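Long-range contact in catalytic domain of the nuclear inclusion protein A (nia) (Tobacco etch virus, PDB 1LVM), which cleaves peptide bonds as a chymotrypsin-like viral cysteine protease, probably processing the tobacco etch virus polyprotein at specific sites: residues K107-T121 with Q158-V172. The protein carries 1 engineered substitution. Sequence-based numbering, arbitrary orientation.
Sequences KFREPQREERICLVT and QCGSPLVSTRDGFIV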
ATOM      1  N   LYS A 107     -10.522   8.170   1.084  1.00 14.80           N
ATOM      2  CA  LYS A 107     -11.370   7.398   1.962  1.00 13.38           C
ATOM      3  C   LYS A 107     -10.926   5.937   1.877  1.00 18.15           C
ATOM      4  O   LYS A 107     -10.614   5.438   0.776  1.00 12.81           O
ATOM      5  CB  LYS A 107     -12.855   7.510   1.552  1.00 19.73           C
ATOM      6  CG  LYS A 107     -13.428   8.959   1.534  1.00 20.70           C
ATOM      7  CD  LYS A 107     -13.519   9.526   2.927  1.00 28.64           C
ATOM      8  CE  LYS A 107     -13.959  10.998   2.944  1.00 33.04           C
ATOM      9  NZ  LYS A 107     -13.755  11.620   4.292  1.00 41.23           N
ATOM     10  N   PHE A 108     -10.835   5.304   3.069  1.00 16.65           N
ATOM     11  CA  PHE A 108     -10.428   3.921   3.219  1.00 15.10           C
ATOM     12  C   PHE A 108     -11.530   3.182   3.976  1.00 13.47           C
ATOM     13  O   PHE A 108     -12.149   3.740   4.873  1.00 16.00           O
ATOM     14  CB  PHE A 108      -9.154   3.788   4.084  1.00 12.83           C
ATOM     15  CG  PHE A 108      -7.954   4.506   3.555  1.00 14.87           C
ATOM     16  CD1 PHE A 108      -7.822   5.875   3.740  1.00 13.23           C
ATOM     17  CD2 PHE A 108      -6.889   3.800   2.913  1.00 10.53           C
ATOM     18  CE1 PHE A 108      -6.687   6.513   3.312  1.00 18.26           C
ATOM     19  CE2 PHE A 108      -5.780   4.443   2.500  1.00 16.22           C
ATOM     20  CZ  PHE A 108      -5.671   5.809   2.699  1.00 12.41           C
ATOM     21  N   ARG A 109     -11.761   1.922   3.634  1.00 12.92           N
ATOM     22  CA  ARG A 109     -12.699   1.094   4.398  1.00 16.60           C
ATOM     23  C   ARG A 109     -12.307  -0.369   4.194  1.00 15.97           C
ATOM     24  O   ARG A 109     -11.465  -0.698   3.331  1.00 13.62           O
ATOM     25  CB  ARG A 109     -14.163   1.297   3.954  1.00 13.44           C
ATOM     26  CG  ARG A 109     -14.324   0.804   2.480  1.00 15.62           C
ATOM     27  CD  ARG A 109     -15.820   0.708   2.098  1.00 13.37           C
ATOM     28  NE  ARG A 109     -15.995   0.603   0.655  1.00 12.91           N
ATOM     29  CZ  ARG A 109     -15.867  -0.519  -0.047  1.00 18.94           C
ATOM     30  NH1 ARG A 109     -15.548  -1.705   0.525  1.00 13.73           N
ATOM     31  NH2 ARG A 109     -16.072  -0.459  -1.340  1.00 14.87           N
ATOM     32  N   GLU A 110     -12.874  -1.242   5.036  1.00 16.64           N
ATOM     33  CA  GLU A 110     -12.621  -2.662   4.886  1.00 13.95           C
ATOM     34  C   GLU A 110     -13.230  -3.152   3.579  1.00 14.24           C
ATOM     35  O   GLU A 110     -14.235  -2.668   3.164  1.00 15.96           O
ATOM     36  CB  GLU A 110     -13.273  -3.455   6.004  1.00 12.26           C
ATOM     37  CG  GLU A 110     -12.756  -3.017   7.405  1.00 17.34           C
ATOM     38  CD  GLU A 110     -13.243  -3.977   8.482  1.00 23.02           C
ATOM     39  OE1 GLU A 110     -12.590  -5.013   8.677  1.00 24.36           O
ATOM     40  OE2 GLU A 110     -14.278  -3.687   9.097  1.00 25.01           O
ATOM     41  N   PRO A 111     -12.581  -4.129   2.923  1.00 14.68           N
ATOM     42  CA  PRO A 111     -13.076  -4.696   1.674  1.00 16.32           C
ATOM     43  C   PRO A 111     -14.365  -5.483   1.978  1.00 20.27           C
ATOM     44  O   PRO A 111     -14.623  -5.798   3.115  1.00 15.24           O
ATOM     45  CB  PRO A 111     -11.921  -5.587   1.202  1.00 18.50           C
ATOM     46  CG  PRO A 111     -11.150  -5.924   2.446  1.00 26.48           C
ATOM     47  CD  PRO A 111     -11.243  -4.668   3.295  1.00 18.50           C
ATOM     48  N   GLN A 112     -15.170  -5.740   0.956  1.00 16.86           N
ATOM     49  CA  GLN A 112     -16.429  -6.459   1.090  1.00 18.55           C
ATOM     50  C   GLN A 112     -16.374  -7.646   0.169  1.00 21.25           C
ATOM     51  O   GLN A 112     -15.963  -7.559  -0.978  1.00 17.87           O
ATOM     52  CB  GLN A 112     -17.578  -5.509   0.729  1.00 25.62           C
ATOM     53  CG  GLN A 112     -17.645  -4.390   1.796  1.00 23.46           C
ATOM     54  CD  GLN A 112     -18.583  -3.243   1.454  1.00 93.94           C
ATOM     55  OE1 GLN A 112     -19.255  -3.248   0.414  1.00 35.61           O
ATOM     56  NE2 GLN A 112     -18.626  -2.238   2.336  1.00 26.69           N
ATOM     57  N   ARG A 113     -16.751  -8.787   0.695  1.00 20.22           N
ATOM     58  CA  ARG A 113     -16.679 -10.005  -0.113  1.00 18.75           C
ATOM     59  C   ARG A 113     -17.300  -9.883  -1.520  1.00 20.12           C
ATOM     60  O   ARG A 113     -18.381  -9.303  -1.728  1.00 17.99           O
ATOM     61  CB  ARG A 113     -17.375 -11.136   0.701  1.00 25.65           C
ATOM     62  CG  ARG A 113     -17.195 -12.473   0.095  1.00 32.12           C
ATOM     63  CD  ARG A 113     -18.275 -13.444   0.601  1.00 57.99           C
ATOM     64  NE  ARG A 113     -17.876 -14.818   0.307  1.00 28.59           N
ATOM     65  CZ  ARG A 113     -17.024 -15.506   1.058  1.00 93.94           C
ATOM     66  NH1 ARG A 113     -16.524 -14.947   2.148  1.00 49.59           N
ATOM     67  NH2 ARG A 113     -16.617 -16.712   0.687  1.00 72.69           N
ATOM     68  N   GLU A 114     -16.573 -10.391  -2.492  1.00 13.92           N
ATOM     69  CA  GLU A 114     -17.020 -10.395  -3.852  1.00 20.73           C
ATOM     70  C   GLU A 114     -17.059  -9.048  -4.568  1.00 31.97           C
ATOM     71  O   GLU A 114     -17.415  -8.973  -5.742  1.00 22.99           O
ATOM     72  CB  GLU A 114     -18.384 -11.126  -3.889  1.00 29.42           C
ATOM     73  CG  GLU A 114     -18.639 -11.824  -5.201  1.00 38.89           C
ATOM     74  CD  GLU A 114     -19.379 -13.154  -5.038  1.00 45.93           C
ATOM     75  OE1 GLU A 114     -20.241 -13.279  -4.129  1.00 42.57           O
ATOM     76  OE2 GLU A 114     -19.094 -14.062  -5.846  1.00 67.94           O
ATOM     77  N   GLU A 115     -16.640  -7.974  -3.909  1.00 18.72           N
ATOM     78  CA  GLU A 115     -16.703  -6.713  -4.624  1.00 18.04           C
ATOM     79  C   GLU A 115     -15.610  -6.561  -5.673  1.00 19.69           C
ATOM     80  O   GLU A 115     -14.550  -7.225  -5.645  1.00 16.03           O
ATOM     81  CB  GLU A 115     -16.680  -5.535  -3.643  1.00 19.88           C
ATOM     82  CG  GLU A 115     -15.334  -5.291  -3.027  1.00 20.26           C
ATOM     83  CD  GLU A 115     -15.329  -3.989  -2.223  1.00 23.78           C
ATOM     84  OE1 GLU A 115     -15.949  -2.992  -2.647  1.00 16.81           O
ATOM     85  OE2 GLU A 115     -14.706  -3.959  -1.159  1.00 17.46           O
ATOM     86  N   ARG A 116     -15.879  -5.679  -6.634  1.00 20.63           N
ATOM     87  CA  ARG A 116     -14.955  -5.414  -7.718  1.00 14.41           C
ATOM     88  C   ARG A 116     -13.917  -4.340  -7.365  1.00 18.22           C
ATOM     89  O   ARG A 116     -14.299  -3.265  -6.919  1.00 17.03           O
ATOM     90  CB  ARG A 116     -15.712  -4.922  -8.974  1.00 13.68           C
ATOM     91  CG  ARG A 116     -16.724  -5.992  -9.503  1.00 26.41           C
ATOM     92  CD  ARG A 116     -17.607  -5.395 -10.624  1.00 30.78           C
ATOM     93  NE  ARG A 116     -16.847  -5.141 -11.856  1.00 24.74           N
ATOM     94  CZ  ARG A 116     -16.521  -6.059 -12.769  1.00 36.39           C
ATOM     95  NH1 ARG A 116     -16.891  -7.337 -12.622  1.00 25.63           N
ATOM     96  NH2 ARG A 116     -15.803  -5.707 -13.836  1.00 27.17           N
ATOM     97  N   ILE A 117     -12.639  -4.663  -7.559  1.00 14.74           N
ATOM     98  CA  ILE A 117     -11.567  -3.738  -7.244  1.00 18.63           C
ATOM     99  C   ILE A 117     -10.596  -3.623  -8.387  1.00 16.55           C
ATOM    100  O   ILE A 117     -10.565  -4.502  -9.273  1.00 16.33           O
ATOM    101  CB  ILE A 117     -10.805  -4.196  -5.966  1.00 15.81           C
ATOM    102  CG1 ILE A 117     -10.179  -5.602  -6.167  1.00 16.87           C
ATOM    103  CG2 ILE A 117     -11.798  -4.229  -4.777  1.00 14.22           C
ATOM    104  CD1 ILE A 117      -9.368  -6.161  -4.889  1.00 14.45           C
ATOM    105  N   CYS A 118      -9.826  -2.525  -8.409  1.00 10.55           N
ATOM    106  CA  CYS A 118      -8.766  -2.400  -9.387  1.00 13.09           C
ATOM    107  C   CYS A 118      -7.538  -1.902  -8.598  1.00 14.52           C
ATOM    108  O   CYS A 118      -7.606  -1.479  -7.437  1.00 16.19           O
ATOM    109  CB  CYS A 118      -9.126  -1.410 -10.541  1.00 18.75           C
ATOM    110  SG  CYS A 118      -9.449   0.290  -9.898  1.00 16.48           S
ATOM    111  N   LEU A 119      -6.405  -2.048  -9.222  1.00 14.72           N
ATOM    112  CA  LEU A 119      -5.156  -1.659  -8.635  1.00 16.09           C
ATOM    113  C   LEU A 119      -4.712  -0.366  -9.286  1.00 15.36           C
ATOM    114  O   LEU A 119      -4.612  -0.266 -10.508  1.00 14.30           O
ATOM    115  CB  LEU A 119      -4.111  -2.743  -8.879  1.00 11.73           C
ATOM    116  CG  LEU A 119      -2.724  -2.526  -8.248  1.00 18.90           C
ATOM    117  CD1 LEU A 119      -2.819  -2.712  -6.775  1.00 20.69           C
ATOM    118  CD2 LEU A 119      -1.733  -3.529  -8.777  1.00 29.86           C
ATOM    119  N   VAL A 120      -4.358   0.596  -8.448  1.00 17.96           N
ATOM    120  CA  VAL A 120      -3.957   1.922  -8.913  1.00 12.28           C
ATOM    121  C   VAL A 120      -2.540   2.220  -8.607  1.00 18.59           C
ATOM    122  O   VAL A 120      -2.086   1.919  -7.510  1.00 15.54           O
ATOM    123  CB  VAL A 120      -4.882   3.001  -8.267  1.00 12.62           C
ATOM    124  CG1 VAL A 120      -4.376   4.499  -8.679  1.00 15.45           C
ATOM    125  CG2 VAL A 120      -6.315   2.748  -8.836  1.00 12.08           C
ATOM    126  N   THR A 121      -1.813   2.755  -9.585  1.00 15.27           N
ATOM    127  CA  THR A 121      -0.450   3.095  -9.345  1.00 18.82           C
ATOM    128  C   THR A 121      -0.116   4.422 -10.006  1.00 16.57           C
ATOM    129  O   THR A 121      -0.967   5.077 -10.566  1.00 16.74           O
ATOM    130  CB  THR A 121       0.494   1.950  -9.825  1.00 24.89           C
ATOM    131  OG1 THR A 121       0.460   1.786 -11.252  1.00 23.22           O
ATOM    132  CG2 THR A 121       0.058   0.634  -9.198  1.00 30.67           C
ATOM    133  N   GLN A 158       5.605  -3.626  -6.820  1.00 18.18           N
ATOM    134  CA  GLN A 158       4.335  -2.906  -6.697  1.00 16.87           C
ATOM    135  C   GLN A 158       3.639  -3.072  -5.359  1.00 16.44           C
ATOM    136  O   GLN A 158       2.482  -2.646  -5.190  1.00 18.69           O
ATOM    137  CB  GLN A 158       3.388  -3.254  -7.860  1.00 18.16           C
ATOM    138  CG  GLN A 158       4.045  -2.840  -9.197  1.00 24.97           C
ATOM    139  CD  GLN A 158       3.114  -2.895 -10.400  1.00 45.85           C
ATOM    140  OE1 GLN A 158       2.596  -3.959 -10.759  1.00 30.10           O
ATOM    141  NE2 GLN A 158       2.899  -1.738 -11.037  1.00 32.54           N
ATOM    142  N   CYS A 159       4.341  -3.656  -4.387  1.00 14.16           N
ATOM    143  CA  CYS A 159       3.751  -3.731  -3.071  1.00 14.63           C
ATOM    144  C   CYS A 159       3.408  -2.310  -2.653  1.00 14.30           C
ATOM    145  O   CYS A 159       4.133  -1.398  -3.037  1.00 14.38           O
ATOM    146  CB  CYS A 159       4.769  -4.186  -2.066  1.00 12.54           C
ATOM    147  SG  CYS A 159       4.933  -5.981  -2.223  1.00 24.94           S
ATOM    148  N   GLY A 160       2.360  -2.177  -1.837  1.00 13.73           N
ATOM    149  CA  GLY A 160       1.957  -0.882  -1.317  1.00  8.88           C
ATOM    150  C   GLY A 160       0.983  -0.123  -2.171  1.00 14.22           C
ATOM    151  O   GLY A 160       0.419   0.918  -1.731  1.00 13.12           O
ATOM    152  N   SER A 161       0.784  -0.629  -3.394  1.00 13.70           N
ATOM    153  CA  SER A 161      -0.152   0.063  -4.316  1.00 15.13           C
ATOM    154  C   SER A 161      -1.556  -0.152  -3.797  1.00 15.13           C
ATOM    155  O   SER A 161      -1.899  -1.273  -3.410  1.00 13.90           O
ATOM    156  CB  SER A 161      -0.013  -0.477  -5.744  1.00 13.90           C
ATOM    157  OG  SER A 161       1.298  -0.291  -6.301  1.00 18.77           O
ATOM    158  N   PRO A 162      -2.433   0.885  -3.836  1.00 13.44           N
ATOM    159  CA  PRO A 162      -3.805   0.707  -3.326  1.00  9.07           C
ATOM    160  C   PRO A 162      -4.729  -0.142  -4.207  1.00 14.50           C
ATOM    161  O   PRO A 162      -4.641  -0.038  -5.423  1.00 12.80           O
ATOM    162  CB  PRO A 162      -4.371   2.152  -3.259  1.00 10.07           C
ATOM    163  CG  PRO A 162      -3.597   2.852  -4.410  1.00 13.75           C
ATOM    164  CD  PRO A 162      -2.171   2.294  -4.210  1.00 11.84           C
ATOM    165  N   LEU A 163      -5.577  -0.953  -3.567  1.00 11.60           N
ATOM    166  CA  LEU A 163      -6.613  -1.735  -4.252  1.00 10.60           C
ATOM    167  C   LEU A 163      -7.781  -0.796  -4.007  1.00 16.66           C
ATOM    168  O   LEU A 163      -7.990  -0.392  -2.870  1.00 15.06           O
ATOM    169  CB  LEU A 163      -6.867  -3.092  -3.549  1.00  8.86           C
ATOM    170  CG  LEU A 163      -5.943  -4.226  -4.034  1.00 14.19           C
ATOM    171  CD1 LEU A 163      -5.933  -4.251  -5.605  1.00 10.31           C
ATOM    172  CD2 LEU A 163      -4.537  -3.955  -3.568  1.00 12.01           C
ATOM    173  N   VAL A 164      -8.516  -0.416  -5.061  1.00 10.95           N
ATOM    174  CA  VAL A 164      -9.621   0.542  -4.983  1.00 14.69           C
ATOM    175  C   VAL A 164     -10.933  -0.079  -5.490  1.00 13.04           C
ATOM    176  O   VAL A 164     -10.944  -0.753  -6.525  1.00 17.61           O
ATOM    177  CB  VAL A 164      -9.290   1.800  -5.910  1.00 16.97           C
ATOM    178  CG1 VAL A 164     -10.314   2.905  -5.657  1.00 14.85           C
ATOM    179  CG2 VAL A 164      -7.872   2.348  -5.600  1.00 17.72           C
ATOM    180  N   SER A 165     -11.998   0.153  -4.733  1.00 14.17           N
ATOM    181  CA  SER A 165     -13.345  -0.335  -5.064  1.00 14.95           C
ATOM    182  C   SER A 165     -13.866   0.450  -6.279  1.00 18.48           C
ATOM    183  O   SER A 165     -13.830   1.696  -6.286  1.00 14.85           O
ATOM    184  CB  SER A 165     -14.284  -0.002  -3.904  1.00 15.93           C
ATOM    185  OG  SER A 165     -15.656  -0.233  -4.306  1.00 19.48           O
ATOM    186  N   THR A 166     -14.354  -0.235  -7.300  1.00 14.32           N
ATOM    187  CA  THR A 166     -14.866   0.521  -8.451  1.00 14.18           C
ATOM    188  C   THR A 166     -16.254   1.000  -8.044  1.00 17.81           C
ATOM    189  O   THR A 166     -16.822   1.893  -8.662  1.00 20.21           O
ATOM    190  CB  THR A 166     -14.924  -0.366  -9.770  1.00 13.99           C
ATOM    191  OG1 THR A 166     -15.823  -1.462  -9.522  1.00 19.02           O
ATOM    192  CG2 THR A 166     -13.538  -0.935 -10.113  1.00 20.73           C
ATOM    193  N   ARG A 167     -16.805   0.435  -6.976  1.00 16.74           N
ATOM    194  CA  ARG A 167     -18.138   0.865  -6.547  1.00 18.59           C
ATOM    195  C   ARG A 167     -18.166   2.240  -5.929  1.00 25.37           C
ATOM    196  O   ARG A 167     -19.044   3.014  -6.267  1.00 18.50           O
ATOM    197  CB  ARG A 167     -18.762  -0.079  -5.520  1.00 21.98           C
ATOM    198  CG  ARG A 167     -20.272   0.202  -5.348  1.00 38.59           C
ATOM    199  CD  ARG A 167     -20.901  -0.741  -4.325  1.00 33.09           C
ATOM    200  NE  ARG A 167     -20.158  -0.735  -3.071  1.00 39.77           N
ATOM    201  CZ  ARG A 167     -20.258   0.207  -2.130  1.00 93.94           C
ATOM    202  NH1 ARG A 167     -21.087   1.245  -2.264  1.00 45.62           N
ATOM    203  NH2 ARG A 167     -19.495   0.128  -1.055  1.00 33.57           N
ATOM    204  N   ASP A 168     -17.212   2.581  -5.050  1.00 15.25           N
ATOM    205  CA  ASP A 168     -17.281   3.871  -4.417  1.00 19.19           C
ATOM    206  C   ASP A 168     -15.962   4.610  -4.406  1.00 14.89           C
ATOM    207  O   ASP A 168     -15.874   5.709  -3.846  1.00 15.10           O
ATOM    208  CB  ASP A 168     -17.862   3.705  -2.983  1.00 17.10           C
ATOM    209  CG  ASP A 168     -16.976   2.841  -2.083  1.00 18.78           C
ATOM    210  OD1 ASP A 168     -15.884   2.439  -2.538  1.00 15.98           O
ATOM    211  OD2 ASP A 168     -17.397   2.554  -0.945  1.00 18.10           O
ATOM    212  N   GLY A 169     -14.939   4.046  -5.058  1.00 14.57           N
ATOM    213  CA  GLY A 169     -13.640   4.739  -5.129  1.00 12.12           C
ATOM    214  C   GLY A 169     -12.847   4.734  -3.806  1.00 14.69           C
ATOM    215  O   GLY A 169     -11.833   5.420  -3.693  1.00 14.71           O
ATOM    216  N   PHE A 170     -13.312   3.975  -2.830  1.00 10.45           N
ATOM    217  CA  PHE A 170     -12.573   3.900  -1.535  1.00 11.94           C
ATOM    218  C   PHE A 170     -11.409   2.901  -1.692  1.00 11.91           C
ATOM    219  O   PHE A 170     -11.510   1.882  -2.414  1.00 12.16           O
ATOM    220  CB  PHE A 170     -13.449   3.372  -0.434  1.00 10.52           C
ATOM    221  CG  PHE A 170     -14.418   4.381   0.138  1.00 17.07           C
ATOM    222  CD1 PHE A 170     -15.078   5.317  -0.672  1.00 19.74           C
ATOM    223  CD2 PHE A 170     -14.707   4.351   1.483  1.00 17.87           C
ATOM    224  CE1 PHE A 170     -16.051   6.218  -0.110  1.00 20.23           C
ATOM    225  CE2 PHE A 170     -15.660   5.245   2.052  1.00 20.94           C
ATOM    226  CZ  PHE A 170     -16.332   6.176   1.238  1.00 18.18           C
ATOM    227  N   ILE A 171     -10.341   3.162  -0.953  1.00 14.49           N
ATOM    228  CA  ILE A 171      -9.172   2.274  -0.922  1.00 15.85           C
ATOM    229  C   ILE A 171      -9.486   1.187   0.145  1.00 18.57           C
ATOM    230  O   ILE A 171      -9.861   1.518   1.298  1.00 12.54           O
ATOM    231  CB  ILE A 171      -7.948   3.066  -0.508  1.00 10.21           C
ATOM    232  CG1 ILE A 171      -7.616   4.024  -1.684  1.00  7.69           C
ATOM    233  CG2 ILE A 171      -6.664   2.117  -0.362  1.00  9.96           C
ATOM    234  CD1 ILE A 171      -6.464   5.037  -1.173  1.00 13.39           C
ATOM    235  N   VAL A 172      -9.389  -0.083  -0.259  1.00 12.03           N
ATOM    236  CA  VAL A 172      -9.725  -1.177   0.645  1.00 14.08           C
ATOM    237  C   VAL A 172      -8.512  -2.000   1.069  1.00 12.59           C
ATOM    238  O   VAL A 172      -8.653  -2.981   1.834  1.00 13.09           O
ATOM    239  CB  VAL A 172     -10.807  -2.125   0.038  1.00 15.65           C
ATOM    240  CG1 VAL A 172     -12.115  -1.322  -0.259  1.00 15.01           C
ATOM    241  CG2 VAL A 172     -10.237  -2.865  -1.270  1.00 14.30           C
TER
HETATM  242  O   HOH W   1     -10.612   7.468  -1.875  1.00 29.34           O
HETATM  243  O   HOH W   2     -18.595  -2.797  -2.247  1.00 28.96           O
HETATM  244  O   HOH W   3     -19.775   0.785   2.105  1.00 37.39           O
HETATM  245  O   HOH W   4     -16.386  -2.523  -5.585  1.00 22.92           O
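Arg109 has two edges of its guanidinium taken by carboxylates, one from each segment. Asp168 is gripped side-on: Arg109 NE gives a 2.9 Å bond to the syn lone pair of Asp168 OD2, while Arg109 NH2 reaches OD1 from above the carboxylate plane, the two flat groups being turned 57° apart. Glu115 is met end-on by NH1 and NH2, nearly in the guanidinium plane, and NH1 also bonds Glu110 O. Five bonds thus fix the group's rotation. Over one face lies Val172 CG1, 3.5 Å from Arg109 NH1; over the other comes Arg167 NH2, a like charge that the two acids probably offset. Asp168 OD1 also accepts a bond from Phe170 N, on the opposite side of its plane from Arg109 NH2, closing an Asx turn. Water joins in as well, one molecule bridging Glu115 OE1, Arg116 O and Ser165 OG.

Phe170, its CG anti to the carbonyl carbon (chi1 -78°), lays one face against Lys107: Lys107 CB sits 3.5 Å from the centroid of the Phe170 ring, a CH-pi contact almost on the normal. Next to it, the backbones join: Ile171 N bonds Lys107 O and Arg109 N bonds Ile171 O.

Ile171 already belongs to the closed six-stranded barrel of the chymotrypsin-like fold, in which 116-121 and 162-165, at the two ends of the strand order, run antiparallel and shut it. Cys118 and Val164 form the hydrogen-bonded pair, with 2.8 Å from Cys118 N to Val164 O and the same from Val164 N to Cys118 O. Ile117 and Leu119 share the other face with Leu163; Leu119 CD1 meets Leu163 CD1 at 3.7 Å, and Phe187 packs against Ile117, Leu163 and Val172. Farther along, Val120 N bonds Pro162 O at 3.1 Å, just after the type II turn of Gln158 to Ser161, where Cys159 packs on the bound peptide.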